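Local coordinates for protein farnesyl diphosphate synthase (Rhodobacter capsulatus, PDB 3M0G) that probably condenses isopentenyl diphosphate with an allylic diphosphate such as farnesyl diphosphate, with magnesium as cofactor, to make longer isoprenoid diphosphates, at residues E71-Y76 with L117-C122; A215-D220 with K240-S245. All coordinates share one frame; numbering follows the deposited sequence.

Interaction 1. Residues E71-Y76 with L117-C122; sequences EALHAY and LAFELC
Apolar contact starts with two alanines, A72 and A118, whose methyl groups face each other with CB to CB at 3.9 Å. The CB of A118 also lies 3.8 Å from the backbone N of L73 and 4.0 Å from L73 CB, so this one methyl fits against both the side chain and the main chain of the opposite helix. L73 covers it from a second direction. With CG anti to the backbone N (chi1 -158°), its CD2 lies 4.0 Å from A118 CB and also meets F119 CE2 obliquely, at 4.3 Å. On the other flank L121 reaches A72, CD1 to CB at 4.4 Å.

Small residues at the closest approach let helices 60-81 and 104-121 come close: the axes of the two segments approach to 8.7 Å and run antiparallel at 172°. This pair belongs to the all-helical bundle of the polyprenyl synthases. Y76 lies five residues before the first aspartate-rich motif, a place where relatives often carry an aromatic residue that limits the length of the growing prenyl chain.

Aromatic stacking extends the contact into the dimer, since F119 stacks on F119 of the second subunit.

Polar interactions lie away from the seam. E71 turns from it to form a salt bridge with R43 and accept from the backbone N of A46, which satisfies both carboxylate oxygens of a buried glutamate.

Interaction 2. Residues A215-D220 with K240-S245; sequences ADDILD and KATFVS
D217 meets the segment K240-S245 where T242 caps the helix that begins at F243. Before that point, K240 carries its NZ to salt bridges with E160 and D156. Two residues on, T242 sets its CB 3.2 Å from D217 OD2. Its chi1 of 67° places OG1 between the backbone N and the carbonyl carbon, from where it reaches forward to accept from S245 N at 3.0 Å; S245 OG accepts from T242 N at 2.8 Å, completing a capping box. A water that donates to D217 O at 2.9 Å touches T242 OG1 only weakly.

F243 supplies the direct bond, its N donating to D217 OD2 at 2.9 Å and 168°. The N-H arrives on the anti side, 18° out of the carboxylate plane. The same oxygen lies at the ring edge, 3.4 Å from CD2, while the ring packs on L210 and I214. V244 follows, resting CG2 3.7 Å from D217 O and also against I218 CG1.

D217 belongs to a DDILD sequence that probably corresponds to the family's second aspartate-rich motif. The nearly straight bond fixes its carboxylate's rotation and ties helix 199-219 to helix 243-247, whose N-terminus would probably stabilise the negative charge.

In the fold
Interactions 1 and 2 follow one another along the chain and lie on opposite sides of its centre, their own centres 28 Å apart and their nearest atoms about 9 Å apart. Interaction 1 is buried, about 11 Å from the chain centre, and leads to the dimer interface; interaction 2 lies nearer the surface, about 19 Å out, and touches no other subunit. Both connect to the catalytic cleft expected from the family. Helix 60-81 runs into the first aspartate-rich motif, and 215-220 holds the second, the two that flank the diphosphate site in relatives. The residues linking the halves of interaction 2 are largely unmodelled (222-239), consistent with mobility there.

Interaction 1. Residues E71-Y76 with L117-C122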
ATOM      1  N   GLU B  71      -0.886  11.791  -5.171  1.00  8.30           N
ATOM      2  CA  GLU B  71      -1.949  12.436  -4.395  1.00  8.86           C
ATOM      3  C   GLU B  71      -2.757  11.415  -3.590  1.00  8.80           C
ATOM      4  O   GLU B  71      -3.119  11.654  -2.429  1.00  8.52           O
ATOM      5  CB  GLU B  71      -2.852  13.258  -5.302  1.00  8.28           C
ATOM      6  CG  GLU B  71      -2.213  14.532  -5.803  1.00 12.35           C
ATOM      7  CD  GLU B  71      -1.904  15.520  -4.673  1.00  7.84           C
ATOM      8  OE1 GLU B  71      -2.782  15.745  -3.813  1.00 11.80           O
ATOM      9  OE2 GLU B  71      -0.780  16.069  -4.659  1.00 12.74           O
ATOM     10  N   ALA B  72      -3.025  10.266  -4.209  1.00  9.23           N
ATOM     11  CA  ALA B  72      -3.647   9.146  -3.501  1.00  8.55           C
ATOM     12  C   ALA B  72      -2.825   8.700  -2.297  1.00  7.98           C
ATOM     13  O   ALA B  72      -3.369   8.485  -1.216  1.00  7.99           O
ATOM     14  CB  ALA B  72      -3.881   7.974  -4.449  1.00  9.02           C
ATOM     15  N   LEU B  73      -1.512   8.540  -2.491  1.00  6.99           N
ATOM     16  CA  LEU B  73      -0.633   8.081  -1.430  1.00  7.21           C
ATOM     17  C   LEU B  73      -0.615   9.149  -0.314  1.00  7.53           C
ATOM     18  O   LEU B  73      -0.679   8.818   0.874  1.00  7.85           O
ATOM     19  CB  LEU B  73       0.785   7.766  -1.984  1.00  7.26           C
ATOM     20  CG  LEU B  73       1.785   6.819  -1.271  1.00  9.67           C
ATOM     21  CD1 LEU B  73       2.092   7.283   0.135  1.00  7.75           C
ATOM     22  CD2 LEU B  73       1.315   5.337  -1.248  1.00  7.75           C
ATOM     23  N   HIS B  74      -0.541  10.418  -0.699  1.00  8.16           N
ATOM     24  CA  HIS B  74      -0.522  11.506   0.294  1.00  8.01           C
ATOM     25  C   HIS B  74      -1.816  11.507   1.094  1.00  6.78           C
ATOM     26  O   HIS B  74      -1.797  11.646   2.337  1.00  6.96           O
ATOM     27  CB  HIS B  74      -0.316  12.857  -0.384  1.00  9.30           C
ATOM     28  CG  HIS B  74      -0.235  14.003   0.574  1.00  9.96           C
ATOM     29  ND1 HIS B  74      -1.070  15.098   0.499  1.00 10.25           N
ATOM     30  CD2 HIS B  74       0.587  14.229   1.620  1.00 10.45           C
ATOM     31  CE1 HIS B  74      -0.763  15.947   1.463  1.00 10.40           C
ATOM     32  NE2 HIS B  74       0.230  15.439   2.166  1.00 10.06           N
ATOM     33  N   ALA B  75      -2.932  11.310   0.385  1.00  5.77           N
ATOM     34  CA  ALA B  75      -4.265  11.377   0.999  1.00  5.72           C
ATOM     35  C   ALA B  75      -4.398  10.320   2.075  1.00  5.20           C
ATOM     36  O   ALA B  75      -4.877  10.592   3.177  1.00  5.54           O
ATOM     37  CB  ALA B  75      -5.343  11.197  -0.035  1.00  5.90           C
ATOM     38  N   TYR B  76      -3.965   9.102   1.756  1.00  4.27           N
ATOM     39  CA  TYR B  76      -4.072   8.007   2.709  1.00  4.52           C
ATOM     40  C   TYR B  76      -3.247   8.301   3.986  1.00  4.42           C
ATOM     41  O   TYR B  76      -3.668   7.964   5.110  1.00  3.38           O
ATOM     42  CB  TYR B  76      -3.666   6.665   2.030  1.00  4.29           C
ATOM     43  CG  TYR B  76      -2.423   6.051   2.583  1.00  4.27           C
ATOM     44  CD1 TYR B  76      -1.232   6.030   1.853  1.00  5.33           C
ATOM     45  CD2 TYR B  76      -2.440   5.455   3.825  1.00  5.10           C
ATOM     46  CE1 TYR B  76      -0.082   5.467   2.378  1.00  4.24           C
ATOM     47  CE2 TYR B  76      -1.295   4.898   4.377  1.00  5.47           C
ATOM     48  CZ  TYR B  76      -0.132   4.895   3.650  1.00  5.27           C
ATOM     49  OH  TYR B  76       0.989   4.338   4.198  1.00  5.11           O
ATOM     50  N   LEU B 117      -4.919   2.038  -4.089  1.00  4.43           N
ATOM     51  CA  LEU B 117      -5.260   2.811  -5.287  1.00  4.73           C
ATOM     52  C   LEU B 117      -4.035   3.472  -5.930  1.00  4.35           C
ATOM     53  O   LEU B 117      -3.897   3.441  -7.180  1.00  5.46           O
ATOM     54  CB  LEU B 117      -6.347   3.871  -4.985  1.00  5.80           C
ATOM     55  CG  LEU B 117      -6.980   4.583  -6.194  1.00  2.00           C
ATOM     56  CD1 LEU B 117      -7.731   3.586  -7.095  1.00  6.39           C
ATOM     57  CD2 LEU B 117      -7.958   5.651  -5.719  1.00  6.05           C
ATOM     58  N   ALA B 118      -3.197   4.110  -5.106  1.00  3.20           N
ATOM     59  CA  ALA B 118      -1.941   4.727  -5.562  1.00  3.51           C
ATOM     60  C   ALA B 118      -1.088   3.771  -6.418  1.00  4.24           C
ATOM     61  O   ALA B 118      -0.644   4.134  -7.512  1.00  3.92           O
ATOM     62  CB  ALA B 118      -1.104   5.249  -4.384  1.00  4.14           C
ATOM     63  N   PHE B 119      -0.861   2.570  -5.915  1.00  3.79           N
ATOM     64  CA  PHE B 119      -0.107   1.526  -6.644  1.00  4.84           C
ATOM     65  C   PHE B 119      -0.778   1.036  -7.930  1.00  5.28           C
ATOM     66  O   PHE B 119      -0.089   0.735  -8.932  1.00  4.99           O
ATOM     67  CB  PHE B 119       0.307   0.380  -5.696  1.00  7.50           C
ATOM     68  CG  PHE B 119       1.481   0.742  -4.819  1.00  8.32           C
ATOM     69  CD1 PHE B 119       2.765   0.848  -5.367  1.00  8.31           C
ATOM     70  CD2 PHE B 119       1.300   1.026  -3.472  1.00  9.07           C
ATOM     71  CE1 PHE B 119       3.852   1.221  -4.582  1.00  8.86           C
ATOM     72  CE2 PHE B 119       2.393   1.400  -2.651  1.00  8.53           C
ATOM     73  CZ  PHE B 119       3.669   1.471  -3.207  1.00  8.92           C
ATOM     74  N   GLU B 120      -2.109   0.987  -7.921  1.00  5.44           N
ATOM     75  CA  GLU B 120      -2.872   0.501  -9.066  1.00  6.38           C
ATOM     76  C   GLU B 120      -2.694   1.507 -10.196  1.00  5.63           C
ATOM     77  O   GLU B 120      -2.456   1.151 -11.348  1.00  5.72           O
ATOM     78  CB  GLU B 120      -4.355   0.381  -8.704  1.00  8.01           C
ATOM     79  CG  GLU B 120      -5.241  -0.131  -9.850  1.00 16.31           C
ATOM     80  CD  GLU B 120      -6.566  -0.718  -9.361  1.00  9.68           C
ATOM     81  OE1 GLU B 120      -7.453   0.051  -8.919  1.00 17.34           O
ATOM     82  OE2 GLU B 120      -6.730  -1.952  -9.442  1.00 17.17           O
ATOM     83  N   LEU B 121      -2.809   2.773  -9.830  1.00  4.68           N
ATOM     84  CA  LEU B 121      -2.597   3.898 -10.736  1.00  4.69           C
ATOM     85  C   LEU B 121      -1.259   3.867 -11.461  1.00  5.05           C
ATOM     86  O   LEU B 121      -1.187   4.258 -12.611  1.00  6.10           O
ATOM     87  CB  LEU B 121      -2.741   5.206  -9.959  1.00  5.34           C
ATOM     88  CG  LEU B 121      -4.193   5.428  -9.556  1.00  8.68           C
ATOM     89  CD1 LEU B 121      -4.285   6.556  -8.555  1.00  5.41           C
ATOM     90  CD2 LEU B 121      -4.978   5.718 -10.800  1.00  6.09           C
ATOM     91  N   CYS B 122      -0.211   3.454 -10.766  1.00  5.95           N
ATOM     92  CA  CYS B 122       1.132   3.270 -11.358  1.00  7.73           C
ATOM     93  C   CYS B 122       1.210   2.248 -12.498  1.00  8.47           C
ATOM     94  O   CYS B 122       2.228   2.170 -13.197  1.00  7.97           O
ATOM     95  CB  CYS B 122       2.133   2.890 -10.261  1.00  8.11           C
ATOM     96  SG  CYS B 122       2.526   4.292  -9.131  1.00 13.66           S
TER

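Interaction 2. Residues A215-D220 with K240-S245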
ATOM      1  N   ALA B 215       9.861  25.823   6.273  1.00 11.75           N
ATOM      2  CA  ALA B 215       8.793  26.802   6.047  1.00 13.02           C
ATOM      3  C   ALA B 215       7.533  26.560   6.887  1.00 13.96           C
ATOM      4  O   ALA B 215       7.053  27.489   7.545  1.00 13.33           O
ATOM      5  CB  ALA B 215       8.450  26.907   4.554  1.00 13.50           C
ATOM      6  N   ASP B 216       7.016  25.326   6.850  1.00 16.80           N
ATOM      7  CA  ASP B 216       5.929  24.850   7.741  1.00 19.85           C
ATOM      8  C   ASP B 216       6.118  25.282   9.199  1.00 21.09           C
ATOM      9  O   ASP B 216       5.180  25.777   9.832  1.00 21.56           O
ATOM     10  CB  ASP B 216       5.813  23.317   7.707  1.00 20.91           C
ATOM     11  CG  ASP B 216       4.636  22.812   6.871  1.00 38.57           C
ATOM     12  OD1 ASP B 216       3.476  22.872   7.342  1.00 22.32           O
ATOM     13  OD2 ASP B 216       4.878  22.304   5.760  1.00 21.26           O
ATOM     14  N   ASP B 217       7.326  25.077   9.724  1.00 21.98           N
ATOM     15  CA  ASP B 217       7.640  25.364  11.130  1.00 21.72           C
ATOM     16  C   ASP B 217       7.607  26.862  11.438  1.00 21.94           C
ATOM     17  O   ASP B 217       7.127  27.283  12.501  1.00 22.51           O
ATOM     18  CB  ASP B 217       9.006  24.772  11.506  1.00 22.16           C
ATOM     19  CG  ASP B 217       8.923  23.314  11.931  1.00 27.74           C
ATOM     20  OD1 ASP B 217       7.819  22.732  11.919  1.00 22.68           O
ATOM     21  OD2 ASP B 217       9.970  22.739  12.287  1.00 22.76           O
ATOM     22  N   ILE B 218       8.121  27.659  10.505  1.00 21.69           N
ATOM     23  CA  ILE B 218       8.120  29.120  10.617  1.00 22.34           C
ATOM     24  C   ILE B 218       6.692  29.679  10.678  1.00 23.71           C
ATOM     25  O   ILE B 218       6.384  30.551  11.502  1.00 23.32           O
ATOM     26  CB  ILE B 218       8.899  29.778   9.450  1.00 21.55           C
ATOM     27  CG1 ILE B 218      10.386  29.385   9.501  1.00 12.92           C
ATOM     28  CG2 ILE B 218       8.696  31.297   9.441  1.00 12.59           C
ATOM     29  CD1 ILE B 218      11.151  29.670   8.216  1.00 20.68           C
ATOM     30  N   LEU B 219       5.829  29.170   9.806  1.00 25.36           N
ATOM     31  CA  LEU B 219       4.424  29.551   9.825  1.00 27.01           C
ATOM     32  C   LEU B 219       3.742  29.041  11.088  1.00 28.41           C
ATOM     33  O   LEU B 219       2.842  29.689  11.611  1.00 29.07           O
ATOM     34  CB  LEU B 219       3.713  29.064   8.559  1.00 27.25           C
ATOM     35  CG  LEU B 219       4.256  29.673   7.258  1.00 32.70           C
ATOM     36  CD1 LEU B 219       3.735  28.929   6.038  1.00 27.22           C
ATOM     37  CD2 LEU B 219       3.966  31.177   7.166  1.00 27.29           C
ATOM     38  N   ASP B 220       4.204  27.898  11.589  1.00 29.49           N
ATOM     39  CA  ASP B 220       3.658  27.268  12.794  1.00 30.36           C
ATOM     40  C   ASP B 220       3.813  28.133  14.057  1.00 31.11           C
ATOM     41  O   ASP B 220       3.452  27.695  15.156  1.00 31.55           O
ATOM     42  CB  ASP B 220       4.334  25.911  13.007  1.00 30.79           C
ATOM     43  CG  ASP B 220       3.368  24.825  13.431  1.00 35.16           C
ATOM     44  OD1 ASP B 220       2.445  25.088  14.240  1.00 30.99           O
ATOM     45  OD2 ASP B 220       3.551  23.687  12.952  1.00 31.02           O
ATOM     46  N   LYS B 240       9.153  20.204  22.349  1.00 22.06           N
ATOM     47  CA  LYS B 240       9.439  19.447  21.123  1.00 21.70           C
ATOM     48  C   LYS B 240      10.201  20.288  20.102  1.00 20.42           C
ATOM     49  O   LYS B 240       9.743  21.359  19.688  1.00 20.97           O
ATOM     50  CB  LYS B 240       8.150  18.916  20.496  1.00 22.14           C
ATOM     51  CG  LYS B 240       8.381  18.005  19.304  1.00 29.57           C
ATOM     52  CD  LYS B 240       7.213  18.030  18.343  1.00 22.37           C
ATOM     53  CE  LYS B 240       7.583  17.360  17.024  1.00 29.86           C
ATOM     54  NZ  LYS B 240       7.869  15.898  17.201  1.00 22.56           N
ATOM     55  N   ALA B 241      11.356  19.777  19.686  1.00 18.60           N
ATOM     56  CA  ALA B 241      12.240  20.480  18.767  1.00 16.48           C
ATOM     57  C   ALA B 241      11.670  20.647  17.353  1.00 15.28           C
ATOM     58  O   ALA B 241      11.112  19.712  16.757  1.00 15.00           O
ATOM     59  CB  ALA B 241      13.601  19.793  18.721  1.00 16.22           C
ATOM     60  N   THR B 242      11.815  21.862  16.835  1.00 13.55           N
ATOM     61  CA  THR B 242      11.431  22.198  15.467  1.00 12.19           C
ATOM     62  C   THR B 242      12.627  22.862  14.823  1.00 11.30           C
ATOM     63  O   THR B 242      13.635  23.081  15.485  1.00 11.70           O
ATOM     64  CB  THR B 242      10.272  23.202  15.452  1.00 12.09           C
ATOM     65  OG1 THR B 242      10.726  24.450  15.981  1.00  8.86           O
ATOM     66  CG2 THR B 242       9.091  22.699  16.272  1.00  9.66           C
ATOM     67  N   PHE B 243      12.519  23.225  13.546  1.00 10.48           N
ATOM     68  CA  PHE B 243      13.591  23.984  12.911  1.00 10.00           C
ATOM     69  C   PHE B 243      13.730  25.409  13.483  1.00 10.03           C
ATOM     70  O   PHE B 243      14.829  25.976  13.495  1.00  9.75           O
ATOM     71  CB  PHE B 243      13.476  23.926  11.378  1.00  8.58           C
ATOM     72  CG  PHE B 243      13.744  22.543  10.826  1.00  7.25           C
ATOM     73  CD1 PHE B 243      15.048  22.104  10.631  1.00  8.57           C
ATOM     74  CD2 PHE B 243      12.698  21.663  10.566  1.00  8.53           C
ATOM     75  CE1 PHE B 243      15.318  20.826  10.164  1.00  7.06           C
ATOM     76  CE2 PHE B 243      12.950  20.375  10.094  1.00  7.20           C
ATOM     77  CZ  PHE B 243      14.267  19.954   9.887  1.00  8.87           C
ATOM     78  N   VAL B 244      12.635  25.961  14.002  1.00 10.24           N
ATOM     79  CA  VAL B 244      12.698  27.258  14.679  1.00 10.39           C
ATOM     80  C   VAL B 244      13.378  27.142  16.053  1.00  9.94           C
ATOM     81  O   VAL B 244      14.253  27.946  16.395  1.00  9.43           O
ATOM     82  CB  VAL B 244      11.299  27.919  14.832  1.00 10.79           C
ATOM     83  CG1 VAL B 244      11.420  29.281  15.511  1.00 11.01           C
ATOM     84  CG2 VAL B 244      10.626  28.077  13.485  1.00 11.66           C
ATOM     85  N   SER B 245      12.979  26.157  16.848  1.00 10.14           N
ATOM     86  CA  SER B 245      13.631  25.960  18.137  1.00  9.54           C
ATOM     87  C   SER B 245      15.124  25.597  17.960  1.00  9.02           C
ATOM     88  O   SER B 245      15.981  26.108  18.683  1.00  8.28           O
ATOM     89  CB  SER B 245      12.893  24.927  19.000  1.00 10.10           C
ATOM     90  OG  SER B 245      13.113  23.615  18.533  1.00 14.85           O
TER
HETATM   91  O   HOH W   1       7.738  25.396  14.627  1.00 12.29           O